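Local structure of hypothetical protein (Neisseria meningitidis Z2491, 2F46) at residues 27-32 / 57-62; 92-97 / 116-121; 67-70 / 75-78; 17-20 / 24-27. The protein is probably a nonclassical, eukaryotic-like phosphatase that hydrolyses phosphate esters. All blocks are in the same frame, centred on the assembly; numbering follows the deposited sequence. Where two conformers were deposited one is given.

Interaction 1. Residues 27-32 / 57-62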
loop_
_atom_site.group_PDB
_atom_site.type_symbol
_atom_site.label_atom_id
_atom_site.label_comp_id
_atom_site.label_asym_id
_atom_site.label_seq_id
_atom_site.Cartn_x
_atom_site.Cartn_y
_atom_site.Cartn_z
ATOM N N SER A 27 -2.903 3.609 2.951
ATOM C CA SER A 27 -3.728 3.773 4.145
ATOM C C SER A 27 -3.388 2.719 5.179
ATOM O O SER A 27 -2.901 1.614 4.829
ATOM C CB SER A 27 -5.187 3.613 3.764
ATOM O OG SER A 27 -6.088 3.580 4.852
ATOM N N PRO A 28 -3.698 2.990 6.459
ATOM C CA PRO A 28 -3.806 1.980 7.460
ATOM C C PRO A 28 -5.012 1.091 7.228
ATOM O O PRO A 28 -5.782 1.254 6.244
ATOM C CB PRO A 28 -3.971 2.772 8.767
ATOM C CG PRO A 28 -4.381 4.072 8.371
ATOM C CD PRO A 28 -3.991 4.328 6.987
ATOM N N GLN A 29 -5.241 0.134 8.109
ATOM C CA GLN A 29 -6.278 -0.873 7.896
ATOM C C GLN A 29 -7.635 -0.294 7.539
ATOM O O GLN A 29 -8.157 0.565 8.268
ATOM C CB GLN A 29 -6.427 -1.725 9.147
ATOM C CG GLN A 29 -7.506 -2.735 9.118
ATOM C CD GLN A 29 -7.266 -3.828 8.113
ATOM O OE1 GLN A 29 -6.158 -4.410 8.075
ATOM N NE2 GLN A 29 -8.280 -4.145 7.295
ATOM N N LEU A 30 -8.189 -0.764 6.450
ATOM C CA LEU A 30 -9.493 -0.319 6.001
ATOM C C LEU A 30 -10.592 -0.958 6.826
ATOM O O LEU A 30 -10.459 -2.084 7.332
ATOM C CB LEU A 30 -9.736 -0.635 4.529
ATOM C CG LEU A 30 -8.772 0.071 3.594
ATOM C CD1 LEU A 30 -9.099 -0.281 2.157
ATOM C CD2 LEU A 30 -8.680 1.544 3.798
ATOM N N THR A 31 -11.689 -0.206 6.932
ATOM C CA THR A 31 -12.894 -0.656 7.627
ATOM C C THR A 31 -14.082 -0.366 6.713
ATOM O O THR A 31 -13.954 0.345 5.728
ATOM C CB THR A 31 -13.102 0.113 8.910
ATOM O OG1 THR A 31 -13.343 1.484 8.582
ATOM C CG2 THR A 31 -11.866 0.003 9.789
ATOM N N LYS A 32 -15.250 -0.903 7.056
ATOM C CA LYS A 32 -16.471 -0.632 6.286
ATOM C C LYS A 32 -16.750 0.860 6.158
ATOM O O LYS A 32 -17.218 1.330 5.128
ATOM C CB LYS A 32 -17.658 -1.278 6.985
ATOM C CG LYS A 32 -18.922 -1.209 6.207
ATOM C CD LYS A 32 -20.018 -1.956 6.940
ATOM C CE LYS A 32 -21.260 -2.004 6.098
ATOM N NZ LYS A 32 -22.278 -2.892 6.726
ATOM N N SER A 57 -9.769 -8.115 15.699
ATOM C CA SER A 57 -10.730 -7.159 15.147
ATOM C C SER A 57 -10.585 -6.943 13.653
ATOM O O SER A 57 -11.394 -6.252 13.030
ATOM C CB SER A 57 -10.527 -5.799 15.806
ATOM O OG SER A 57 -9.258 -5.229 15.445
ATOM N N GLN A 58 -9.502 -7.466 13.088
ATOM C CA GLN A 58 -9.126 -7.140 11.718
ATOM C C GLN A 58 -10.052 -7.765 10.700
ATOM O O GLN A 58 -10.112 -8.995 10.587
ATOM C CB GLN A 58 -7.691 -7.635 11.455
ATOM C CG GLN A 58 -7.179 -7.450 10.024
ATOM C CD GLN A 58 -5.958 -8.253 9.776
ATOM O OE1 GLN A 58 -5.284 -8.668 10.722
ATOM N NE2 GLN A 58 -5.635 -8.479 8.520
ATOM N N PRO A 59 -10.696 -6.923 9.855
ATOM C CA PRO A 59 -11.490 -7.524 8.808
ATOM C C PRO A 59 -10.630 -8.325 7.824
ATOM O O PRO A 59 -9.543 -7.868 7.496
ATOM C CB PRO A 59 -12.105 -6.308 8.086
ATOM C CG PRO A 59 -11.866 -5.155 8.932
ATOM C CD PRO A 59 -10.703 -5.452 9.787
ATOM N N ASP A 60 -11.107 -9.485 7.382
ATOM C CA ASP A 60 -10.432 -10.298 6.374
ATOM C C ASP A 60 -10.525 -9.574 5.036
ATOM O O ASP A 60 -11.489 -8.827 4.793
ATOM C CB ASP A 60 -11.060 -11.670 6.192
ATOM C CG ASP A 60 -10.696 -12.649 7.298
ATOM O OD1 ASP A 60 -9.839 -12.357 8.164
ATOM O OD2 ASP A 60 -11.264 -13.755 7.246
ATOM N N PHE A 61 -9.543 -9.805 4.169
ATOM C CA PHE A 61 -9.566 -9.135 2.868
ATOM C C PHE A 61 -10.840 -9.445 2.096
ATOM O O PHE A 61 -11.395 -8.552 1.447
ATOM C CB PHE A 61 -8.350 -9.434 1.984
ATOM C CG PHE A 61 -8.338 -8.633 0.705
ATOM C CD1 PHE A 61 -8.284 -7.254 0.744
ATOM C CD2 PHE A 61 -8.410 -9.255 -0.541
ATOM C CE1 PHE A 61 -8.281 -6.486 -0.444
ATOM C CE2 PHE A 61 -8.399 -8.505 -1.718
ATOM C CZ PHE A 61 -8.342 -7.119 -1.664
ATOM N N ALA A 62 -11.350 -10.677 2.177
ATOM C CA ALA A 62 -12.555 -11.037 1.447
ATOM C C ALA A 62 -13.735 -10.152 1.857
ATOM O O ALA A 62 -14.606 -9.811 1.024
ATOM C CB ALA A 62 -12.877 -12.478 1.697
HETATM O O HOH W 1 -7.866 -6.758 5.472
#
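Gln29, in the loop that leaves strand 24-27, meets Gln58 and Pro59 in the loop just before helix 61-68. The contact joins two connecting loops of the phosphatase-like fold. The Gln29 chain runs straight at first (chi1 176°) and then bends at chi2 (66°), which brings its amide over to the proline. Gln29 NE2 lies 3.7 Å from Pro59 CD. Gln29 OE1 lies 3.8 Å from Gln58 CG, and the two glutamine side chains cross at about a right angle. Pro59 CG also reaches the backbone, 3.7 Å from Leu30 O. Both N-H directions of the Gln29 amide are used. One bond runs from Gln29 NE2 to Leu30 O at 3.0 Å, in the carbonyl plane and on a lone pair. The other goes from Gln29 NE2 to a water at 3.2 Å. That water donates to Pro59 O at 2.9 Å and so bridges the two loops. On its oxygen side Gln29 OE1 accepts from Arg50 NH1. The amide is thus bonded at both ends, which fixes its flip. Gln58 NE2 is bonded to Pro51 O. The backbone of Gln29 pairs with Arg110, in the loop after strand 105-108; the corresponding loop binds phosphate in cysteine phosphatases, and probably does so here. Leu30 turns inward onto Tyr108 of strand 105-108, Ile46 of strand 45-48 and Ile64 and Leu68 of helix 61-68.

Interaction 2. Residues 92-97 / 116-121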
loop_
_atom_site.group_PDB
_atom_site.type_symbol
_atom_site.label_atom_id
_atom_site.label_comp_id
_atom_site.label_asym_id
_atom_site.label_seq_id
_atom_site.Cartn_x
_atom_site.Cartn_y
_atom_site.Cartn_z
ATOM N N GLU A 92 8.713 -6.426 -6.905
ATOM C CA GLU A 92 8.333 -6.398 -8.321
ATOM C C GLU A 92 6.876 -6.865 -8.527
ATOM O O GLU A 92 6.219 -6.362 -9.422
ATOM C CB GLU A 92 9.342 -7.169 -9.163
ATOM C CG GLU A 92 10.714 -6.559 -9.130
ATOM C CD GLU A 92 10.736 -5.159 -9.660
ATOM O OE1 GLU A 92 10.325 -4.967 -10.803
ATOM O OE2 GLU A 92 11.140 -4.241 -8.952
ATOM N N THR A 93 6.350 -7.763 -7.697
ATOM C CA THR A 93 4.914 -8.077 -7.780
ATOM C C THR A 93 4.037 -6.833 -7.508
ATOM O O THR A 93 3.089 -6.565 -8.236
ATOM C CB THR A 93 4.530 -9.202 -6.858
ATOM O OG1 THR A 93 5.066 -10.452 -7.356
ATOM C CG2 THR A 93 3.024 -9.351 -6.721
ATOM N N PHE A 94 4.423 -6.015 -6.531
ATOM C CA PHE A 94 3.658 -4.781 -6.267
ATOM C C PHE A 94 3.740 -3.840 -7.459
ATOM O O PHE A 94 2.757 -3.287 -7.910
ATOM C CB PHE A 94 4.235 -4.162 -4.993
ATOM C CG PHE A 94 3.445 -2.988 -4.434
ATOM C CD1 PHE A 94 2.272 -3.176 -3.745
ATOM C CD2 PHE A 94 3.961 -1.698 -4.575
ATOM C CE1 PHE A 94 1.602 -2.084 -3.199
ATOM C CE2 PHE A 94 3.284 -0.613 -4.024
ATOM C CZ PHE A 94 2.105 -0.818 -3.364
ATOM N N ARG A 95 4.958 -3.670 -7.988
ATOM C CA ARG A 95 5.161 -2.835 -9.165
ATOM C C ARG A 95 4.278 -3.268 -10.338
ATOM O O ARG A 95 3.663 -2.439 -10.988
ATOM C CB ARG A 95 6.625 -2.907 -9.576
ATOM C CG ARG A 95 6.955 -2.153 -10.807
ATOM C CD ARG A 95 8.190 -2.730 -11.371
ATOM N NE ARG A 95 8.752 -1.851 -12.369
ATOM C CZ ARG A 95 9.911 -2.080 -12.982
ATOM N NH1 ARG A 95 10.644 -3.146 -12.676
ATOM N NH2 ARG A 95 10.346 -1.221 -13.892
ATOM N N GLN A 96 4.228 -4.566 -10.581
ATOM C CA GLN A 96 3.430 -5.124 -11.669
ATOM C C GLN A 96 1.946 -4.955 -11.438
ATOM O O GLN A 96 1.207 -4.599 -12.378
ATOM C CB GLN A 96 3.734 -6.607 -11.875
ATOM C CG GLN A 96 5.118 -6.870 -12.449
ATOM C CD GLN A 96 5.349 -8.346 -12.854
ATOM O OE1 GLN A 96 4.427 -9.010 -13.363
ATOM N NE2 GLN A 96 6.582 -8.843 -12.667
ATOM N N LEU A 97 1.483 -5.201 -10.212
ATOM C CA LEU A 97 0.062 -5.032 -9.922
ATOM C C LEU A 97 -0.354 -3.608 -10.193
ATOM O O LEU A 97 -1.379 -3.387 -10.848
ATOM C CB LEU A 97 -0.252 -5.394 -8.473
ATOM C CG LEU A 97 -0.190 -6.863 -8.112
ATOM C CD1 LEU A 97 -0.299 -7.017 -6.584
ATOM C CD2 LEU A 97 -1.251 -7.668 -8.839
ATOM N N SER A 116 4.316 1.255 1.695
ATOM C CA SER A 116 5.313 2.285 1.479
ATOM C C SER A 116 6.688 1.669 1.245
ATOM O O SER A 116 7.498 2.178 0.463
ATOM C CB SER A 116 5.312 3.269 2.644
ATOM O OG SER A 116 4.053 3.888 2.809
ATOM N N LEU A 117 6.976 0.559 1.908
ATOM C CA LEU A 117 8.237 -0.143 1.663
ATOM C C LEU A 117 8.278 -0.821 0.296
ATOM O O LEU A 117 9.317 -0.801 -0.397
ATOM C CB LEU A 117 8.484 -1.179 2.726
ATOM C CG LEU A 117 8.943 -0.669 4.068
ATOM C CD1 LEU A 117 8.942 -1.769 5.071
ATOM C CD2 LEU A 117 10.334 -0.106 3.990
ATOM N N LEU A 118 7.203 -1.465 -0.113
ATOM C CA LEU A 118 7.185 -2.087 -1.426
ATOM C C LEU A 118 7.427 -1.031 -2.512
ATOM O O LEU A 118 8.206 -1.265 -3.458
ATOM C CB LEU A 118 5.866 -2.833 -1.646
ATOM C CG LEU A 118 5.719 -4.080 -0.762
ATOM C CD1 LEU A 118 4.274 -4.526 -0.770
ATOM C CD2 LEU A 118 6.629 -5.223 -1.227
ATOM N N TRP A 119 6.761 0.116 -2.381
ATOM C CA TRP A 119 6.952 1.277 -3.265
ATOM C C TRP A 119 8.384 1.749 -3.160
ATOM O O TRP A 119 9.106 1.888 -4.163
ATOM C CB TRP A 119 5.986 2.391 -2.878
ATOM C CG TRP A 119 6.148 3.647 -3.600
ATOM C CD1 TRP A 119 5.569 3.983 -4.783
ATOM C CD2 TRP A 119 6.888 4.772 -3.171
ATOM N NE1 TRP A 119 5.974 5.254 -5.151
ATOM C CE2 TRP A 119 6.780 5.758 -4.169
ATOM C CE3 TRP A 119 7.673 5.030 -2.038
ATOM C CZ2 TRP A 119 7.389 6.992 -4.064
ATOM C CZ3 TRP A 119 8.270 6.274 -1.926
ATOM C CH2 TRP A 119 8.155 7.219 -2.948
ATOM N N GLY A 120 8.849 1.929 -1.936
ATOM C CA GLY A 120 10.154 2.568 -1.692
ATOM C C GLY A 120 11.339 1.738 -2.129
ATOM O O GLY A 120 12.312 2.283 -2.624
ATOM N N PHE A 121 11.328 0.432 -1.946
ATOM C CA PHE A 121 12.409 -0.440 -2.436
ATOM C C PHE A 121 12.568 -0.337 -3.962
ATOM O O PHE A 121 13.703 -0.417 -4.497
ATOM C CB PHE A 121 12.152 -1.895 -2.051
ATOM C CG PHE A 121 12.445 -2.214 -0.631
ATOM C CD1 PHE A 121 13.622 -1.862 -0.058
ATOM C CD2 PHE A 121 11.509 -2.903 0.144
ATOM C CE1 PHE A 121 13.865 -2.187 1.269
ATOM C CE2 PHE A 121 11.766 -3.233 1.445
ATOM C CZ PHE A 121 12.889 -2.873 2.011
#
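Helices 88-99 and 113-125 approach closely at Phe94 and Leu118, where Phe94 CA and Leu118 CA are 6.6 Å apart. Helix 88-99 precedes strand 105-108 and helix 113-125 follows it. Phe94 is the residue that reaches across. Its CG lies opposite the backbone N (chi1 -171°), and this swings the ring toward the second helix. Leu118 sets its CB over one face of the ring, 3.9 Å from the Phe94 ring centroid and 24° off the normal. This is a CH-pi contact, shifted toward the rim of the ring. The closest carbons are Phe94 CD2 and Leu118 CB, at 3.7 Å. One methyl of the leucine follows along the same ring, with Leu118 CD1 3.8 Å from Phe94 CD1. On the same side of the ring plane comes the next residue along the helix. Phe94 CE2 lies 3.9 Å from Trp119 N and 4.2 Å from Trp119 CB, in an oblique approach. The indole itself leads away to other partners. Its NE1 is bonded to Asp21 OD2, and Arg123 makes a cation-pi contact with it. Asn49 and Gln79, from two loops, also touch Phe94. Glu92 and Arg95 form a salt bridge along the first helix, although Glu92 has a second conformer. In the conformer described, Glu92 OE2 also pairs with Arg122 of the other helix. The direct contact is buried and mostly carbon packing, with one CH-pi contact and the ring lying against the backbone at Trp119. It therefore rests on fit and dispersion and involves no directed polar bond between the segments.

Interaction 3. Residues 67-70 / 75-78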
loop_
_atom_site.group_PDB
_atom_site.type_symbol
_atom_site.label_atom_id
_atom_site.label_comp_id
_atom_site.label_asym_id
_atom_site.label_seq_id
_atom_site.Cartn_x
_atom_site.Cartn_y
_atom_site.Cartn_z
ATOM N N TRP A 67 -17.375 -5.249 0.914
ATOM C CA TRP A 67 -17.852 -3.912 1.271
ATOM C C TRP A 67 -17.490 -2.930 0.170
ATOM O O TRP A 67 -18.317 -2.098 -0.232
ATOM C CB TRP A 67 -17.260 -3.435 2.600
ATOM C CG TRP A 67 -17.785 -4.104 3.827
ATOM C CD1 TRP A 67 -19.049 -4.586 4.026
ATOM C CD2 TRP A 67 -17.085 -4.294 5.068
ATOM N NE1 TRP A 67 -19.167 -5.090 5.293
ATOM C CE2 TRP A 67 -17.990 -4.904 5.968
ATOM C CE3 TRP A 67 -15.795 -3.986 5.515
ATOM C CZ2 TRP A 67 -17.625 -5.273 7.269
ATOM C CZ3 TRP A 67 -15.434 -4.345 6.813
ATOM C CH2 TRP A 67 -16.349 -4.990 7.672
ATOM N N LEU A 68 -16.289 -3.042 -0.380
ATOM C CA LEU A 68 -15.804 -2.012 -1.296
ATOM C C LEU A 68 -16.177 -2.195 -2.777
ATOM O O LEU A 68 -16.059 -1.251 -3.556
ATOM C CB LEU A 68 -14.297 -1.777 -1.109
ATOM C CG LEU A 68 -13.871 -1.351 0.273
ATOM C CD1 LEU A 68 -12.367 -1.098 0.286
ATOM C CD2 LEU A 68 -14.614 -0.114 0.732
ATOM N N GLU A 69 -16.638 -3.369 -3.167
ATOM C CA GLU A 69 -17.189 -3.564 -4.507
ATOM C C GLU A 69 -18.422 -2.671 -4.711
ATOM O O GLU A 69 -18.780 -2.352 -5.833
ATOM C CB GLU A 69 -17.598 -5.018 -4.724
ATOM C CG GLU A 69 -16.439 -5.935 -5.037
ATOM C CD GLU A 69 -16.836 -7.394 -5.028
ATOM O OE1 GLU A 69 -17.839 -7.737 -4.361
ATOM O OE2 GLU A 69 -16.144 -8.196 -5.686
ATOM N N GLN A 70 -19.055 -2.284 -3.612
ATOM C CA GLN A 70 -20.179 -1.369 -3.652
ATOM C C GLN A 70 -19.730 0.083 -3.680
ATOM O O GLN A 70 -20.569 0.991 -3.709
ATOM C CB GLN A 70 -21.073 -1.623 -2.438
ATOM C CG GLN A 70 -21.622 -3.051 -2.367
ATOM C CD GLN A 70 -22.261 -3.502 -3.683
ATOM O OE1 GLN A 70 -23.006 -2.740 -4.324
ATOM N NE2 GLN A 70 -21.964 -4.738 -4.097
ATOM N N GLY A 75 -10.912 -3.706 -9.139
ATOM C CA GLY A 75 -9.825 -4.645 -9.019
ATOM C C GLY A 75 -9.411 -4.795 -7.589
ATOM O O GLY A 75 -9.321 -3.829 -6.870
ATOM N N PHE A 76 -9.119 -6.031 -7.186
ATOM C CA PHE A 76 -8.747 -6.368 -5.807
ATOM C C PHE A 76 -7.627 -7.381 -5.813
ATOM O O PHE A 76 -7.734 -8.417 -6.474
ATOM C CB PHE A 76 -9.932 -6.992 -5.084
ATOM C CG PHE A 76 -11.084 -6.046 -4.863
ATOM C CD1 PHE A 76 -12.096 -5.925 -5.814
ATOM C CD2 PHE A 76 -11.171 -5.307 -3.712
ATOM C CE1 PHE A 76 -13.160 -5.021 -5.597
ATOM C CE2 PHE A 76 -12.222 -4.424 -3.516
ATOM C CZ PHE A 76 -13.198 -4.318 -4.456
ATOM N N HIS A 77 -6.578 -7.107 -5.055
ATOM C CA HIS A 77 -5.434 -8.004 -4.984
ATOM C C HIS A 77 -5.025 -8.166 -3.548
ATOM O O HIS A 77 -4.737 -7.191 -2.874
ATOM C CB HIS A 77 -4.251 -7.467 -5.795
ATOM C CG HIS A 77 -4.580 -7.206 -7.215
ATOM N ND1 HIS A 77 -4.797 -8.211 -8.128
ATOM C CD2 HIS A 77 -4.811 -6.047 -7.875
ATOM C CE1 HIS A 77 -5.089 -7.684 -9.300
ATOM N NE2 HIS A 77 -5.117 -6.370 -9.178
ATOM N N HIS A 78 -4.916 -9.406 -3.080
ATOM C CA HIS A 78 -4.359 -9.721 -1.783
ATOM C C HIS A 78 -2.905 -10.170 -1.913
ATOM O O HIS A 78 -2.597 -11.245 -2.469
ATOM C CB HIS A 78 -5.176 -10.803 -1.079
ATOM C CG HIS A 78 -4.952 -10.864 0.391
ATOM N ND1 HIS A 78 -5.540 -11.831 1.197
ATOM C CD2 HIS A 78 -4.207 -10.104 1.216
ATOM C CE1 HIS A 78 -5.155 -11.651 2.442
ATOM N NE2 HIS A 78 -4.352 -10.599 2.483
#
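Phe76 touches Leu68 and Glu69 without a polar bond, and a side-chain polar bond of the strand is made by His78, whose NE2 is hydrogen-bonded to Arg50 O. The setting is the beta-alpha-beta unit of strand 45-48, helix 61-68 and strand 75-78. The contact lies where the chain leaves the helix and returns as the strand. Strand 75-78 is outermost in the sheet and runs parallel to strand 45-48. Gly75 bonds through its backbone to Lys44, just before that strand, and to Ile46; His77 bonds to Ile46 and Cys48. Phe76 points from the strand toward the end of the helix. Its ring is set by chi1 of -67°, which puts CG opposite the carbonyl carbon. The ring then reaches the backbone at Leu68, whose C atom lies near the ring plane at the edge, 4.0 Å from Phe76 CZ. On the same residue Leu68 CB is 4.1 Å from Phe76 CE2. Glu69 comes in obliquely. Its aliphatic part does the touching, while the carboxylate leads away from the ring, its plane 81° from that of the phenyl group. Glu69 is exposed and meets the ring at CE1 and CZ, whereas Leu68 is buried. Earlier in the same helix, Phe61 and Lys65 also touch Phe76. The tightest approach is Glu69 CG to Phe76 CE1 at 3.4 Å, with Phe76 CZ at 3.7 Å from the same Glu69 CG.

Interaction 4. Residues 17-20 / 24-27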
loop_
_atom_site.group_PDB
_atom_site.type_symbol
_atom_site.label_atom_id
_atom_site.label_comp_id
_atom_site.label_asym_id
_atom_site.label_seq_id
_atom_site.Cartn_x
_atom_site.Cartn_y
_atom_site.Cartn_z
ATOM N N ILE A 17 -5.941 8.195 4.404
ATOM C CA ILE A 17 -5.823 7.752 3.013
ATOM C C ILE A 17 -5.122 8.841 2.260
ATOM O O ILE A 17 -5.728 9.905 1.980
ATOM C CB ILE A 17 -7.176 7.376 2.367
ATOM C CG1 ILE A 17 -7.849 6.248 3.148
ATOM C CG2 ILE A 17 -6.992 7.011 0.912
ATOM C CD1 ILE A 17 -9.255 5.893 2.753
ATOM N N LEU A 18 -3.842 8.634 1.964
ATOM C CA LEU A 18 -2.983 9.691 1.457
ATOM C C LEU A 18 -2.201 9.256 0.232
ATOM O O LEU A 18 -1.776 8.114 0.114
ATOM C CB LEU A 18 -2.043 10.205 2.563
ATOM C CG LEU A 18 -2.743 10.824 3.777
ATOM C CD1 LEU A 18 -1.757 11.026 4.954
ATOM C CD2 LEU A 18 -3.385 12.150 3.372
ATOM N N LYS A 19 -1.926 10.204 -0.646
ATOM C CA LYS A 19 -1.186 9.953 -1.867
ATOM C C LYS A 19 0.293 9.747 -1.658
ATOM O O LYS A 19 0.994 10.545 -1.028
ATOM C CB LYS A 19 -1.401 11.096 -2.857
ATOM C CG LYS A 19 -1.032 10.750 -4.263
ATOM C CD LYS A 19 -1.734 11.663 -5.252
ATOM C CE LYS A 19 -2.511 10.856 -6.292
ATOM N NZ LYS A 19 -3.592 11.671 -6.945
ATOM N N LEU A 20 0.812 8.668 -2.203
ATOM C CA LEU A 20 2.197 8.353 -2.176
ATOM C C LEU A 20 2.869 8.560 -3.547
ATOM O O LEU A 20 4.065 8.854 -3.642
ATOM C CB LEU A 20 2.365 6.909 -1.708
ATOM C CG LEU A 20 3.795 6.441 -1.588
ATOM C CD1 LEU A 20 4.648 7.324 -0.658
ATOM C CD2 LEU A 20 3.804 4.998 -1.089
ATOM N N LEU A 24 -1.253 6.270 -6.846
ATOM C CA LEU A 24 -1.184 5.396 -5.671
ATOM C C LEU A 24 -1.466 6.131 -4.348
ATOM O O LEU A 24 -0.720 7.051 -3.980
ATOM C CB LEU A 24 0.189 4.778 -5.603
ATOM C CG LEU A 24 0.430 3.822 -4.417
ATOM C CD1 LEU A 24 -0.520 2.617 -4.481
ATOM C CD2 LEU A 24 1.869 3.340 -4.341
ATOM N N TYR A 25 -2.528 5.749 -3.680
ATOM C CA TYR A 25 -2.829 6.130 -2.280
ATOM C C TYR A 25 -2.443 4.970 -1.370
ATOM O O TYR A 25 -2.478 3.789 -1.785
ATOM C CB TYR A 25 -4.302 6.352 -2.102
ATOM C CG TYR A 25 -4.876 7.549 -2.826
ATOM C CD1 TYR A 25 -5.179 7.490 -4.163
ATOM C CD2 TYR A 25 -5.077 8.747 -2.159
ATOM C CE1 TYR A 25 -5.698 8.594 -4.834
ATOM C CE2 TYR A 25 -5.601 9.860 -2.821
ATOM C CZ TYR A 25 -5.901 9.764 -4.153
ATOM O OH TYR A 25 -6.434 10.837 -4.841
ATOM N N ILE A 26 -2.037 5.299 -0.146
ATOM C CA ILE A 26 -1.826 4.272 0.886
ATOM C C ILE A 26 -2.710 4.591 2.107
ATOM O O ILE A 26 -3.257 5.690 2.249
ATOM C CB ILE A 26 -0.376 4.150 1.292
ATOM C CG1 ILE A 26 0.155 5.433 1.962
ATOM C CG2 ILE A 26 0.454 3.702 0.112
ATOM C CD1 ILE A 26 1.514 5.320 2.509
ATOM N N SER A 27 -2.903 3.609 2.951
ATOM C CA SER A 27 -3.728 3.773 4.145
ATOM C C SER A 27 -3.388 2.719 5.179
ATOM O O SER A 27 -2.901 1.614 4.829
ATOM C CB SER A 27 -5.187 3.613 3.764
ATOM O OG SER A 27 -6.088 3.580 4.852
#
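Leu18 and Ile26 are paired in an antiparallel beta hairpin made by strands 18-21 and 24-27, at one edge of the mixed sheet. The pair is joined by two backbone bonds, Leu18 N to Ile26 O at 3.0 Å and Ile26 N to Leu18 O at 2.8 Å. A third bond, Leu20 N to Leu24 O at 2.8 Å, holds the end near the turn. Lys19 and Tyr25 form the non-hydrogen-bonded pair between them. The axes of the short strands lie at 125°, well away from strictly antiparallel. On the face of Lys19 and Tyr25, the lysine chain bends at chi3 and passes obliquely beside the phenol, with Lys19 NZ 3.6 Å from Tyr25 OH, a close approach and not a hydrogen bond. Ile17 crosses the tyrosine at about a right angle, its CG2 4.0 Å from Tyr25 CD2. The face of Leu18 and Ile26 is apolar. Ile26 CG1 sits between N and the carbonyl carbon (chi1 64°), and its CG2 meets Leu20 CD2 at 3.8 Å. Leu20 and Leu24 lie side by side, with Leu20 CD2 4.1 Å from Leu24 CD2. Leu20, Leu24 and Ile26 pack on helix 113-125, through Trp119, Cys115 and Ser116. On the other face Ile17 and Tyr25 reach Leu41 of helix 35-41. Tyr25 also bonds through its backbone to Val105 and Ala107 of strand 105-108, the next strand in the sheet.

In the fold
From the N terminus the four contacts come in series, and none nests within or crosses another. Interaction 4 closes first, as a tight hairpin at the sheet edge. Its last residue, Ser27, also begins interaction 1, which closes a longer loop round helix 35-41 and strand 45-48. Interaction 3 follows at the far edge of the sheet and uses the same helix 61-68. The two touch through Phe61 and the strand 75-78 residues. Interaction 2 comes last and closes a loop round strand 105-108. It lies opposite interaction 1 about the chain centre. Trp119 packs on Leu20 and Leu24, tying it to interaction 4, and Leu97 touches His77 of interaction 3.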